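Local coordinates for dTDP-glucose 4,6-dehydratase (Klebsiella pneumoniae, PDB 5U4Q), which binds NAD and probably dehydrates a dTDP-linked glucose to the 4-keto-6-deoxy sugar, at residues Lys5-Gly10 and Ala71-Thr76; Ala104-Tyr109 and Lys158-Leu163; Asn111-Cys116 and Lys122-Ala127; Pro175-Arg180 and Val231-Val236. One frame throughout, in Å; residues are numbered along the deposited sequence.

Contact 1: Lys5-Gly10 and Ala71-Thr76. With NAD (nicotinamide-adenine-dinucleotide), chain C.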
# COMPACT_ATOMS: atom_id res chain seq x y z
N LYS A 5 12.01 7.27 26.15
CA LYS A 5 11.89 5.85 25.80
C LYS A 5 11.55 5.70 24.31
O LYS A 5 10.56 6.26 23.80
CB LYS A 5 10.85 5.13 26.67
CG LYS A 5 10.91 3.62 26.53
CD LYS A 5 9.76 2.90 27.21
CE LYS A 5 9.87 2.90 28.72
NZ LYS A 5 8.67 2.27 29.36
N PHE A 6 12.38 4.93 23.62
CA PHE A 6 12.20 4.65 22.22
C PHE A 6 11.86 3.18 21.99
O PHE A 6 12.41 2.29 22.64
CB PHE A 6 13.52 4.87 21.47
CG PHE A 6 14.00 6.29 21.39
CD1 PHE A 6 14.63 6.88 22.44
CD2 PHE A 6 13.90 6.99 20.18
CE1 PHE A 6 15.10 8.18 22.34
CE2 PHE A 6 14.38 8.27 20.08
CZ PHE A 6 14.96 8.88 21.18
N LEU A 7 10.97 2.93 21.05
CA LEU A 7 10.76 1.59 20.52
C LEU A 7 11.59 1.47 19.24
O LEU A 7 11.46 2.33 18.36
CB LEU A 7 9.30 1.37 20.11
CG LEU A 7 8.96 0.06 19.40
CD1 LEU A 7 9.36 -1.15 20.25
CD2 LEU A 7 7.48 0.01 19.03
N VAL A 8 12.38 0.42 19.14
CA VAL A 8 13.10 0.11 17.90
C VAL A 8 12.57 -1.24 17.44
O VAL A 8 12.82 -2.27 18.08
CB VAL A 8 14.63 0.05 18.09
CG1 VAL A 8 15.34 -0.36 16.79
CG2 VAL A 8 15.16 1.37 18.60
N THR A 9 11.86 -1.28 16.31
CA THR A 9 11.41 -2.56 15.77
C THR A 9 12.47 -3.08 14.83
O THR A 9 13.25 -2.31 14.25
CB THR A 9 10.06 -2.47 15.07
OG1 THR A 9 10.20 -1.88 13.78
CG2 THR A 9 9.07 -1.69 15.93
N GLY A 10 12.56 -4.40 14.72
CA GLY A 10 13.61 -4.99 13.89
C GLY A 10 14.95 -4.83 14.58
O GLY A 10 15.99 -4.81 13.92
N ALA A 71 -0.48 -4.26 20.86
CA ALA A 71 -1.24 -3.35 21.71
C ALA A 71 -0.70 -3.34 23.15
O ALA A 71 -0.54 -2.28 23.74
CB ALA A 71 -2.72 -3.71 21.68
N LYS A 72 -0.41 -4.53 23.68
CA LYS A 72 0.15 -4.67 25.03
C LYS A 72 1.50 -3.95 25.16
O LYS A 72 1.78 -3.28 26.14
CB LYS A 72 0.30 -6.12 25.40
CG LYS A 72 0.70 -6.38 26.86
CD LYS A 72 0.87 -7.88 27.15
CE LYS A 72 -0.36 -8.69 26.77
NZ LYS A 72 -0.26 -10.14 27.13
N LEU A 73 2.32 -4.09 24.13
CA LEU A 73 3.62 -3.43 24.12
C LEU A 73 3.47 -1.91 24.22
O LEU A 73 4.06 -1.26 25.06
CB LEU A 73 4.36 -3.81 22.84
CG LEU A 73 5.68 -3.11 22.56
CD1 LEU A 73 6.79 -3.70 23.40
CD2 LEU A 73 6.00 -3.23 21.09
N PHE A 74 2.66 -1.33 23.33
CA PHE A 74 2.47 0.09 23.33
C PHE A 74 1.82 0.55 24.64
O PHE A 74 2.23 1.55 25.21
CB PHE A 74 1.67 0.54 22.13
CG PHE A 74 2.49 0.67 20.85
CD1 PHE A 74 3.04 1.89 20.50
CD2 PHE A 74 2.64 -0.39 19.98
CE1 PHE A 74 3.76 2.02 19.32
CE2 PHE A 74 3.37 -0.26 18.80
CZ PHE A 74 3.91 0.94 18.48
N ALA A 75 0.84 -0.20 25.09
CA ALA A 75 0.10 0.20 26.30
C ALA A 75 0.97 0.19 27.55
O ALA A 75 0.90 1.11 28.36
CB ALA A 75 -1.06 -0.71 26.51
N THR A 76 1.77 -0.85 27.72
CA THR A 76 2.61 -0.97 28.91
C THR A 76 3.83 -0.03 28.89
O THR A 76 4.27 0.47 29.93
CB THR A 76 3.10 -2.41 29.13
OG1 THR A 76 3.85 -2.87 27.99
CG2 THR A 76 1.94 -3.35 29.32
PA NAD C . 17.08 -7.02 8.49
O1A NAD C . 18.48 -7.24 8.92
O2A NAD C . 16.30 -8.13 7.81
O5B NAD C . 16.26 -6.47 9.77
C5B NAD C . 14.84 -6.46 9.87
C4B NAD C . 14.46 -7.19 11.15
O4B NAD C . 13.02 -7.19 11.15
C3B NAD C . 14.93 -8.64 11.18
O3B NAD C . 15.82 -8.95 12.26
C2B NAD C . 13.62 -9.42 11.24
O2B NAD C . 13.69 -10.59 12.07
C1B NAD C . 12.58 -8.40 11.71
N9A NAD C . 11.21 -8.71 11.27
C8A NAD C . 10.81 -8.98 10.01
N7A NAD C . 9.50 -9.23 9.99
C5A NAD C . 9.04 -9.10 11.25
C6A NAD C . 7.74 -9.27 11.91
N6A NAD C . 6.64 -9.60 11.24
N1A NAD C . 7.71 -9.06 13.23
C2A NAD C . 8.80 -8.73 13.95
N3A NAD C . 10.02 -8.58 13.41
C4A NAD C . 10.18 -8.76 12.07
O3 NAD C . 16.97 -5.79 7.45
PN NAD C . 17.54 -4.29 7.58
O1N NAD C . 18.06 -3.98 8.92
O2N NAD C . 18.38 -4.11 6.31
O5D NAD C . 16.18 -3.50 7.32
C5D NAD C . 15.61 -2.54 8.20
C4D NAD C . 14.56 -1.79 7.39
O4D NAD C . 15.21 -0.95 6.41
C3D NAD C . 13.53 -2.61 6.62
O3D NAD C . 12.27 -1.96 6.74
C2D NAD C . 13.97 -2.52 5.18
O2D NAD C . 12.88 -2.61 4.24
C1D NAD C . 14.64 -1.16 5.12
N1N NAD C . 15.70 -1.09 4.10
C2N NAD C . 16.95 -1.57 4.30
C3N NAD C . 17.93 -1.48 3.30
C7N NAD C . 19.37 -2.00 3.45
O7N NAD C . 20.21 -1.73 2.58
N7N NAD C . 19.76 -2.79 4.46
C4N NAD C . 17.60 -0.92 2.09
C5N NAD C . 16.31 -0.44 1.89
C6N NAD C . 15.36 -0.55 2.90
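Strand residue Leu7 and helix residue Phe74 lie closest along the two backbones, with Leu7 CA 8.9 Å from Phe74 CA, so the two meet through side chains. Leu7 does most of the bridging. Its CG stands anti to the backbone N (chi1 173°), and the two methyls are carried towards the helix. Methyl CD1 touches Leu73 CD2 at 4.0 Å. Methyl CD2 sits 3.7 Å from Phe74 CZ and 4.1 Å from Leu73 CD2, so it packs against both helix residues. It approaches the Phe74 ring obliquely. The Leu7 side chain crosses that of Phe74 at about a right angle. The CA–CB bond of Phe74 points away from the strand, yet the far end of the ring comes back to it. Leu73, by contrast, starts out towards the strand.

All three residues are buried, and the contact is purely apolar. Val82 of the neighbouring strand lies against both Leu7 and Phe74. Leu73 also rests on Val31 and Ile33 of strand 29-34. At the margin, Lys5 NZ forms a salt bridge with Glu77, close to the end of the helix. On the outer side of the helix, Thr76 OG1 bonds back to Lys72 O at 2.8 Å.

Helix 67-77 thus covers part of the parallel sheet. Strand 5-9 runs directly into Gly10, which has a positive phi (73°) and whose CA lies against the adenosine ribose, 3.6 Å from NAD O4B. This glycine-rich turn at the dinucleotide, between the first strand and helix 14-25, is the signature of the Rossmann fold.

Contact 2: Ala104-Tyr109 and Lys158-Leu163. With NAD (nicotinamide-adenine-dinucleotide), chain C.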
# COMPACT_ATOMS: atom_id res chain seq x y z
N ALA A 104 3.85 -8.60 7.55
CA ALA A 104 4.79 -7.73 8.23
C ALA A 104 4.65 -6.30 7.79
O ALA A 104 4.76 -5.37 8.61
CB ALA A 104 6.21 -8.19 7.96
N ASN A 105 4.42 -6.10 6.49
CA ASN A 105 4.49 -4.76 5.94
C ASN A 105 3.17 -4.02 5.80
O ASN A 105 3.19 -2.81 5.69
CB ASN A 105 5.21 -4.73 4.58
CG ASN A 105 6.64 -5.26 4.63
OD1 ASN A 105 7.11 -5.80 5.65
ND2 ASN A 105 7.34 -5.14 3.49
N LEU A 106 2.03 -4.71 5.77
CA LEU A 106 0.74 -4.04 5.71
C LEU A 106 0.06 -4.08 7.09
O LEU A 106 -0.09 -3.03 7.75
CB LEU A 106 -0.14 -4.61 4.60
CG LEU A 106 0.46 -4.43 3.19
CD1 LEU A 106 -0.35 -5.21 2.18
CD2 LEU A 106 0.53 -2.97 2.80
N MSE A 107 -0.29 -5.27 7.56
CA MSE A 107 -0.95 -5.39 8.88
C MSE A 107 -0.03 -4.96 9.99
O MSE A 107 -0.46 -4.26 10.93
CB MSE A 107 -1.33 -6.85 9.11
CG MSE A 107 -2.00 -7.14 10.45
SE MSE A 107 -3.74 -6.24 10.65
CE MSE A 107 -4.72 -7.23 9.25
N GLY A 108 1.22 -5.36 9.92
CA GLY A 108 2.17 -4.96 10.93
C GLY A 108 2.31 -3.45 11.05
O GLY A 108 2.41 -2.89 12.15
N TYR A 109 2.29 -2.78 9.90
CA TYR A 109 2.44 -1.32 9.88
C TYR A 109 1.20 -0.69 10.53
O TYR A 109 1.31 0.29 11.25
CB TYR A 109 2.69 -0.80 8.46
CG TYR A 109 3.13 0.66 8.47
CD1 TYR A 109 4.40 1.01 8.88
CD2 TYR A 109 2.27 1.68 8.12
CE1 TYR A 109 4.79 2.35 8.94
CE2 TYR A 109 2.64 3.00 8.18
CZ TYR A 109 3.91 3.34 8.57
OH TYR A 109 4.28 4.66 8.63
N LYS A 158 5.75 -0.58 0.71
CA LYS A 158 6.41 0.59 1.27
C LYS A 158 5.67 1.89 0.93
O LYS A 158 5.52 2.78 1.79
CB LYS A 158 7.90 0.63 0.89
CG LYS A 158 8.73 -0.49 1.52
CD LYS A 158 8.64 -0.53 3.05
CE LYS A 158 9.82 -1.27 3.68
NZ LYS A 158 9.81 -1.21 5.19
N LYS A 159 5.19 2.01 -0.32
CA LYS A 159 4.38 3.17 -0.67
C LYS A 159 3.08 3.13 0.13
O LYS A 159 2.62 4.17 0.59
CB LYS A 159 4.13 3.27 -2.18
CG LYS A 159 3.22 4.39 -2.58
CD LYS A 159 3.61 5.83 -2.15
CE LYS A 159 2.52 6.78 -2.68
NZ LYS A 159 2.59 8.20 -2.25
N ALA A 160 2.51 1.94 0.30
CA ALA A 160 1.32 1.85 1.14
C ALA A 160 1.60 2.36 2.55
O ALA A 160 0.72 2.99 3.15
CB ALA A 160 0.76 0.43 1.19
N ASN A 161 2.78 2.07 3.09
CA ASN A 161 3.14 2.57 4.45
C ASN A 161 3.12 4.10 4.43
O ASN A 161 2.59 4.73 5.36
CB ASN A 161 4.53 2.12 4.87
CG ASN A 161 4.64 0.61 5.20
OD1 ASN A 161 5.72 0.19 5.60
ND2 ASN A 161 3.55 -0.13 5.18
N GLU A 162 3.68 4.71 3.39
CA GLU A 162 3.69 6.19 3.30
C GLU A 162 2.25 6.73 3.27
O GLU A 162 1.95 7.73 3.92
CB GLU A 162 4.50 6.67 2.10
CG GLU A 162 5.98 6.29 2.13
CD GLU A 162 6.77 6.81 0.95
OE1 GLU A 162 6.24 7.65 0.17
OE2 GLU A 162 7.95 6.40 0.78
N LEU A 163 1.38 6.04 2.52
CA LEU A 163 -0.03 6.48 2.41
C LEU A 163 -0.73 6.38 3.74
O LEU A 163 -1.48 7.28 4.13
CB LEU A 163 -0.77 5.66 1.37
CG LEU A 163 -0.37 5.90 -0.09
CD1 LEU A 163 -0.80 4.70 -0.92
CD2 LEU A 163 -0.94 7.21 -0.63
PA NAD C . 17.08 -7.02 8.49
O1A NAD C . 18.48 -7.24 8.92
O2A NAD C . 16.30 -8.13 7.81
O5B NAD C . 16.26 -6.47 9.77
C5B NAD C . 14.84 -6.46 9.87
C4B NAD C . 14.46 -7.19 11.15
O4B NAD C . 13.02 -7.19 11.15
C3B NAD C . 14.93 -8.64 11.18
O3B NAD C . 15.82 -8.95 12.26
C2B NAD C . 13.62 -9.42 11.24
O2B NAD C . 13.69 -10.59 12.07
C1B NAD C . 12.58 -8.40 11.71
N9A NAD C . 11.21 -8.71 11.27
C8A NAD C . 10.81 -8.98 10.01
N7A NAD C . 9.50 -9.23 9.99
C5A NAD C . 9.04 -9.10 11.25
C6A NAD C . 7.74 -9.27 11.91
N6A NAD C . 6.64 -9.60 11.24
N1A NAD C . 7.71 -9.06 13.23
C2A NAD C . 8.80 -8.73 13.95
N3A NAD C . 10.02 -8.58 13.41
C4A NAD C . 10.18 -8.76 12.07
O3 NAD C . 16.97 -5.79 7.45
PN NAD C . 17.54 -4.29 7.58
O1N NAD C . 18.06 -3.98 8.92
O2N NAD C . 18.38 -4.11 6.31
O5D NAD C . 16.18 -3.50 7.32
C5D NAD C . 15.61 -2.54 8.20
C4D NAD C . 14.56 -1.79 7.39
O4D NAD C . 15.21 -0.95 6.41
C3D NAD C . 13.53 -2.61 6.62
O3D NAD C . 12.27 -1.96 6.74
C2D NAD C . 13.97 -2.52 5.18
O2D NAD C . 12.88 -2.61 4.24
C1D NAD C . 14.64 -1.16 5.12
N1N NAD C . 15.70 -1.09 4.10
C2N NAD C . 16.95 -1.57 4.30
C3N NAD C . 17.93 -1.48 3.30
C7N NAD C . 19.37 -2.00 3.45
O7N NAD C . 20.21 -1.73 2.58
N7N NAD C . 19.76 -2.79 4.46
C4N NAD C . 17.60 -0.92 2.09
C5N NAD C . 16.31 -0.44 1.89
C6N NAD C . 15.36 -0.55 2.90
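Helix segments 104-109 and 158-163 run side by side in nearly the same direction, 20° apart, with axes 9.4 Å apart at closest approach; Tyr109 and Asn161 are among the nearest pairs. Asn161 makes the main polar link. Its ND2 donates to the backbone Asn105 O at 2.8 Å, with an N-H...O angle of 161°. The acceptor lies in the plane of the amide and the bond follows the C=O direction closely. Asn105 O belongs to a stretch where the helix widens into a pi-type turn.

The same amide lies flat over one face of the Tyr109 ring. The planes are 11° apart, and Asn161 CG is offset towards the ring rim. Asn161 CB sits over the ring centre, 3.8 Å from the centroid of Tyr109, in a CH-pi contact. The bond to Asn105 O and the ring together fix the rotation of the amide.

These helices lie on one side of the Rossmann sheet and also face the second subunit, where Ala160 packs on Ala160 of the other copy. Paired helices at such an interface are familiar in dimers of extended short-chain dehydrogenases. Within the chain, Leu106 CD2 touches Ala160 CB at 3.8 Å.

Lys158 is the lysine of the family YxxxK signature. Its chain bends near its middle and then extends towards the cofactor, where NZ donates to NAD O3D at 3.0 Å. A second partner of Lys158 NZ is Ala127 O. Nearby, Ala104 CB approaches the adenine amino group, 3.6 Å from NAD N6A. Asn105 OD1 accepts from Gln88 N.

Contact 3: Asn111-Cys116 and Lys122-Ala127. With NAD (nicotinamide-adenine-dinucleotide), chain C.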
# COMPACT_ATOMS: atom_id res chain seq x y z
N ASN A 111 -0.58 -2.01 12.92
CA ASN A 111 -0.43 -2.18 14.38
C ASN A 111 0.47 -1.10 14.95
O ASN A 111 0.21 -0.57 16.03
CB ASN A 111 0.04 -3.60 14.74
CG ASN A 111 -1.00 -4.64 14.41
OD1 ASN A 111 -2.19 -4.31 14.33
ND2 ASN A 111 -0.59 -5.89 14.20
N ILE A 112 1.55 -0.77 14.25
CA ILE A 112 2.42 0.32 14.67
C ILE A 112 1.62 1.64 14.71
O ILE A 112 1.73 2.39 15.71
CB ILE A 112 3.63 0.47 13.70
CG1 ILE A 112 4.60 -0.70 13.82
CG2 ILE A 112 4.38 1.80 13.89
CD1 ILE A 112 5.47 -0.69 15.05
N LEU A 113 0.88 1.96 13.64
CA LEU A 113 0.14 3.22 13.59
C LEU A 113 -0.90 3.31 14.70
O LEU A 113 -1.03 4.36 15.33
CB LEU A 113 -0.51 3.42 12.23
CG LEU A 113 0.43 3.69 11.05
CD1 LEU A 113 -0.37 3.66 9.75
CD2 LEU A 113 1.15 5.00 11.21
N GLU A 114 -1.60 2.21 14.93
CA GLU A 114 -2.61 2.15 16.00
C GLU A 114 -1.98 2.38 17.36
O GLU A 114 -2.53 3.12 18.19
CB GLU A 114 -3.40 0.85 15.94
CG GLU A 114 -4.50 0.90 14.89
CD GLU A 114 -5.63 1.84 15.29
OE1 GLU A 114 -6.35 1.46 16.24
OE2 GLU A 114 -5.83 2.90 14.67
N GLY A 115 -0.82 1.75 17.60
CA GLY A 115 -0.10 1.91 18.85
C GLY A 115 0.30 3.36 19.04
O GLY A 115 0.13 3.97 20.14
N CYS A 116 0.79 3.99 17.97
CA CYS A 116 1.19 5.40 18.04
C CYS A 116 -0.01 6.32 18.28
O CYS A 116 0.10 7.29 19.02
CB CYS A 116 1.90 5.83 16.76
SG CYS A 116 3.54 5.10 16.54
N LYS A 122 5.02 10.73 20.14
CA LYS A 122 5.34 12.08 19.64
C LYS A 122 6.02 12.13 18.28
O LYS A 122 6.01 13.19 17.64
CB LYS A 122 6.13 12.86 20.68
CG LYS A 122 5.29 13.13 21.92
CD LYS A 122 5.91 14.15 22.85
CE LYS A 122 4.92 14.57 23.94
NZ LYS A 122 4.63 13.48 24.90
N HIS A 123 6.64 11.03 17.85
CA HIS A 123 7.26 10.98 16.53
C HIS A 123 7.46 9.53 16.11
O HIS A 123 8.02 8.73 16.89
CB HIS A 123 8.61 11.70 16.49
CG HIS A 123 9.16 11.93 15.12
ND1 HIS A 123 10.47 12.29 14.89
CD2 HIS A 123 8.56 11.90 13.90
CE1 HIS A 123 10.65 12.47 13.60
NE2 HIS A 123 9.52 12.21 12.97
N LEU A 124 6.97 9.20 14.92
CA LEU A 124 7.18 7.89 14.31
C LEU A 124 8.05 8.08 13.09
O LEU A 124 7.67 8.78 12.15
CB LEU A 124 5.88 7.28 13.82
CG LEU A 124 6.00 6.02 12.95
CD1 LEU A 124 6.63 4.86 13.70
CD2 LEU A 124 4.63 5.67 12.41
N VAL A 125 9.22 7.45 13.12
CA VAL A 125 10.14 7.40 11.99
C VAL A 125 10.06 5.98 11.47
O VAL A 125 10.07 5.04 12.25
CB VAL A 125 11.57 7.77 12.38
CG1 VAL A 125 12.52 7.66 11.18
CG2 VAL A 125 11.62 9.18 12.93
N TYR A 126 9.98 5.81 10.14
CA TYR A 126 9.78 4.46 9.61
C TYR A 126 10.53 4.29 8.31
O TYR A 126 10.77 5.26 7.59
CB TYR A 126 8.26 4.13 9.44
CG TYR A 126 7.57 5.02 8.45
CD1 TYR A 126 7.14 6.29 8.82
CD2 TYR A 126 7.40 4.63 7.11
CE1 TYR A 126 6.56 7.15 7.90
CE2 TYR A 126 6.80 5.48 6.19
CZ TYR A 126 6.40 6.75 6.57
OH TYR A 126 5.85 7.61 5.65
N ALA A 127 10.89 3.04 8.05
CA ALA A 127 11.64 2.71 6.85
C ALA A 127 10.73 2.57 5.63
O ALA A 127 9.79 1.77 5.62
CB ALA A 127 12.39 1.40 7.06
PA NAD C . 17.08 -7.02 8.49
O1A NAD C . 18.48 -7.24 8.92
O2A NAD C . 16.30 -8.13 7.81
O5B NAD C . 16.26 -6.47 9.77
C5B NAD C . 14.84 -6.46 9.87
C4B NAD C . 14.46 -7.19 11.15
O4B NAD C . 13.02 -7.19 11.15
C3B NAD C . 14.93 -8.64 11.18
O3B NAD C . 15.82 -8.95 12.26
C2B NAD C . 13.62 -9.42 11.24
O2B NAD C . 13.69 -10.59 12.07
C1B NAD C . 12.58 -8.40 11.71
N9A NAD C . 11.21 -8.71 11.27
C8A NAD C . 10.81 -8.98 10.01
N7A NAD C . 9.50 -9.23 9.99
C5A NAD C . 9.04 -9.10 11.25
C6A NAD C . 7.74 -9.27 11.91
N6A NAD C . 6.64 -9.60 11.24
N1A NAD C . 7.71 -9.06 13.23
C2A NAD C . 8.80 -8.73 13.95
N3A NAD C . 10.02 -8.58 13.41
C4A NAD C . 10.18 -8.76 12.07
O3 NAD C . 16.97 -5.79 7.45
PN NAD C . 17.54 -4.29 7.58
O1N NAD C . 18.06 -3.98 8.92
O2N NAD C . 18.38 -4.11 6.31
O5D NAD C . 16.18 -3.50 7.32
C5D NAD C . 15.61 -2.54 8.20
C4D NAD C . 14.56 -1.79 7.39
O4D NAD C . 15.21 -0.95 6.41
C3D NAD C . 13.53 -2.61 6.62
O3D NAD C . 12.27 -1.96 6.74
C2D NAD C . 13.97 -2.52 5.18
O2D NAD C . 12.88 -2.61 4.24
C1D NAD C . 14.64 -1.16 5.12
N1N NAD C . 15.70 -1.09 4.10
C2N NAD C . 16.95 -1.57 4.30
C3N NAD C . 17.93 -1.48 3.30
C7N NAD C . 19.37 -2.00 3.45
O7N NAD C . 20.21 -1.73 2.58
N7N NAD C . 19.76 -2.79 4.46
C4N NAD C . 17.60 -0.92 2.09
C5N NAD C . 16.31 -0.44 1.89
C6N NAD C . 15.36 -0.55 2.90
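Leu124 on the strand points its side chain at the helix residues Ile112, Leu113 and Cys116, and each of the three packing contacts involves it. The backbones come closest at Leu124 CA and Cys116 CA, 7.5 Å apart. At the root, Leu124 CB meets Cys116 SG at 4.2 Å. Further out, CG lies anti to the backbone N (chi1 170°), and the chain forks there. One branch, Leu124 CD1, ends 3.8 Å from Ile112 CG2. The other, CD2, reaches Leu113 CD2 at 3.7 Å, and also comes within 4.2 Å of Ile112 CG2. The leucine therefore puts its two methyls on residues one step apart along the helix. Its side chain crosses those of Ile112 and Leu113 at about a right angle.

Strand 123-129 follows helix 98-118 after a short turn and runs back along it. The directions of the two segments differ by 165°, with a closest axis approach of 10.1 Å. This is the helix-to-strand half of a beta-alpha-beta crossover in the Rossmann fold, joining parallel strands 81-84 and 123-129 through the helix. Val82 of the earlier strand touches both Cys116 and Leu124.

Besides Leu124, Leu113 packs on Met164 and Tyr168 of helix 153-172. At the other end of the strand segment, Ala127 CB lies 3.4 Å from NAD O3D, so this part of the strand lies beside the nicotinamide ribose. Asn111 OD1 is bonded to Tyr99 of the second subunit.

Contact 4: Pro175-Arg180 and Val231-Val236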
# COMPACT_ATOMS: atom_id res chain seq x y z
N PRO A 175 3.09 12.86 14.30
CA PRO A 175 4.10 13.26 13.35
C PRO A 175 4.82 12.05 12.77
O PRO A 175 5.22 11.18 13.52
CB PRO A 175 5.04 14.14 14.18
CG PRO A 175 4.18 14.59 15.35
CD PRO A 175 3.43 13.35 15.65
N THR A 176 4.92 11.98 11.45
CA THR A 176 5.55 10.82 10.81
C THR A 176 6.61 11.26 9.84
O THR A 176 6.42 12.25 9.08
CB THR A 176 4.53 9.91 10.09
OG1 THR A 176 3.90 10.61 9.00
CG2 THR A 176 3.47 9.39 11.05
N THR A 177 7.74 10.54 9.86
CA THR A 177 8.82 10.75 8.91
C THR A 177 9.21 9.39 8.29
O THR A 177 9.69 8.48 9.00
CB THR A 177 10.07 11.38 9.54
OG1 THR A 177 9.73 12.60 10.20
CG2 THR A 177 11.12 11.66 8.46
N GLY A 178 9.01 9.25 6.98
CA GLY A 178 9.44 8.07 6.26
C GLY A 178 10.80 8.29 5.61
O GLY A 178 11.10 9.38 5.13
N LEU A 179 11.62 7.26 5.60
CA LEU A 179 12.98 7.35 5.04
C LEU A 179 13.14 6.32 3.93
O LEU A 179 13.05 5.12 4.18
CB LEU A 179 14.00 7.09 6.13
CG LEU A 179 14.01 8.09 7.28
CD1 LEU A 179 14.97 7.64 8.37
CD2 LEU A 179 14.36 9.49 6.82
N ARG A 180 13.33 6.79 2.70
CA ARG A 180 13.51 5.95 1.54
C ARG A 180 14.97 5.55 1.46
O ARG A 180 15.81 6.30 0.97
CB ARG A 180 13.05 6.63 0.24
CG ARG A 180 11.56 6.82 0.17
CD ARG A 180 11.13 7.63 -1.06
NE ARG A 180 9.69 7.86 -1.05
CZ ARG A 180 9.07 8.66 -1.91
NH1 ARG A 180 9.76 9.31 -2.82
NH2 ARG A 180 7.76 8.83 -1.84
N VAL A 231 19.29 9.19 13.79
CA VAL A 231 19.18 9.68 15.16
C VAL A 231 18.89 11.19 15.15
O VAL A 231 18.08 11.67 15.98
CB VAL A 231 20.37 9.23 16.03
CG1 VAL A 231 20.32 9.90 17.40
CG2 VAL A 231 20.37 7.70 16.17
N ARG A 232 19.46 11.94 14.21
CA ARG A 232 19.15 13.39 14.06
C ARG A 232 17.67 13.58 13.63
O ARG A 232 16.96 14.42 14.19
CB ARG A 232 20.07 14.11 13.07
CG ARG A 232 21.50 14.20 13.56
CD ARG A 232 22.38 14.99 12.64
NE ARG A 232 23.77 14.97 13.14
CZ ARG A 232 24.65 15.95 12.98
NH1 ARG A 232 24.33 17.08 12.36
NH2 ARG A 232 25.88 15.80 13.48
N VAL A 233 17.21 12.78 12.67
CA VAL A 233 15.83 12.88 12.19
C VAL A 233 14.82 12.60 13.29
O VAL A 233 13.78 13.24 13.33
CB VAL A 233 15.56 11.95 10.98
CG1 VAL A 233 14.06 11.81 10.68
CG2 VAL A 233 16.29 12.46 9.76
N LEU A 234 15.12 11.63 14.16
CA LEU A 234 14.21 11.28 15.25
C LEU A 234 13.90 12.52 16.10
O LEU A 234 12.79 12.61 16.66
CB LEU A 234 14.79 10.13 16.12
CG LEU A 234 14.46 8.69 15.65
CD1 LEU A 234 15.46 7.66 16.18
CD2 LEU A 234 13.04 8.30 16.06
N ASP A 235 14.84 13.47 16.17
CA ASP A 235 14.67 14.70 16.97
C ASP A 235 14.04 15.86 16.22
O ASP A 235 13.79 16.90 16.83
CB ASP A 235 16.03 15.21 17.52
CG ASP A 235 16.58 14.39 18.64
OD1 ASP A 235 15.87 13.58 19.27
OD2 ASP A 235 17.79 14.61 18.92
N VAL A 236 13.76 15.70 14.92
CA VAL A 236 13.14 16.77 14.14
C VAL A 236 11.71 16.33 13.91
O VAL A 236 11.44 15.46 13.09
CB VAL A 236 13.87 17.04 12.81
CG1 VAL A 236 13.15 18.13 12.04
CG2 VAL A 236 15.32 17.46 13.06
O HOH W 1 11.48 14.73 10.38
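Thr177 on the strand and Val233 on the helix face each other with their CA–CB bonds directed across the gap, and their side chains meet at a slant. The touching atoms are methyls: Thr177 CG2 lies 3.7 Å from Val233 CG1. Thr177 OG1 is beside the backbone N (chi1 -55°), which leaves CG2 anti to it; Val233 CG1 is likewise anti to its own N (chi1 167°). The Thr177 hydroxyl is turned towards the chain that follows the helix.

There it faces Val236 O, but at 4.4 Å from Thr177 OG1 this is too far for a direct bond. A water fills the gap. It lies 2.8 Å from Thr177 OG1 and donates to Val236 O at 2.8 Å. The hydroxyl is also bonded to His123 NE2, its strongest polar partner, while His123 ND1 bonds Leu234 O. Val233 also packs on Leu308 and Val312 of helix 306-312.

Thr177 thus works with both its branches. The methyl joins an apolar patch between the sheet and helix 223-234, and the hydroxyl joins a water- and histidine-linked polar network. This implies that a buried hydroxyl and the carbonyl of Val236 are both satisfied without direct contact.

Overall arrangement
From the N terminus, contact 1 closes first, bringing helix 67-77 back onto strand 5-9. Contact 2 then opens at helix 98-118 and closes at helix 153-172. Contact 3 opens and closes inside that span, tying the same helix 98-118 to strand 123-129. Contact 4 follows, from strand 176-185 to helix 223-234. No two contacts cross. The side chain of Phe74 packs on Gly115, joining contacts 1 and 3. The Glu162–Arg180 salt bridge joins contacts 2 and 4, and His123 joins contacts 3 and 4. Contacts 1, 3 and 4 pack helices onto one parallel sheet, contact 2 joins two helices, and contacts 1, 2 and 3 all reach NAD.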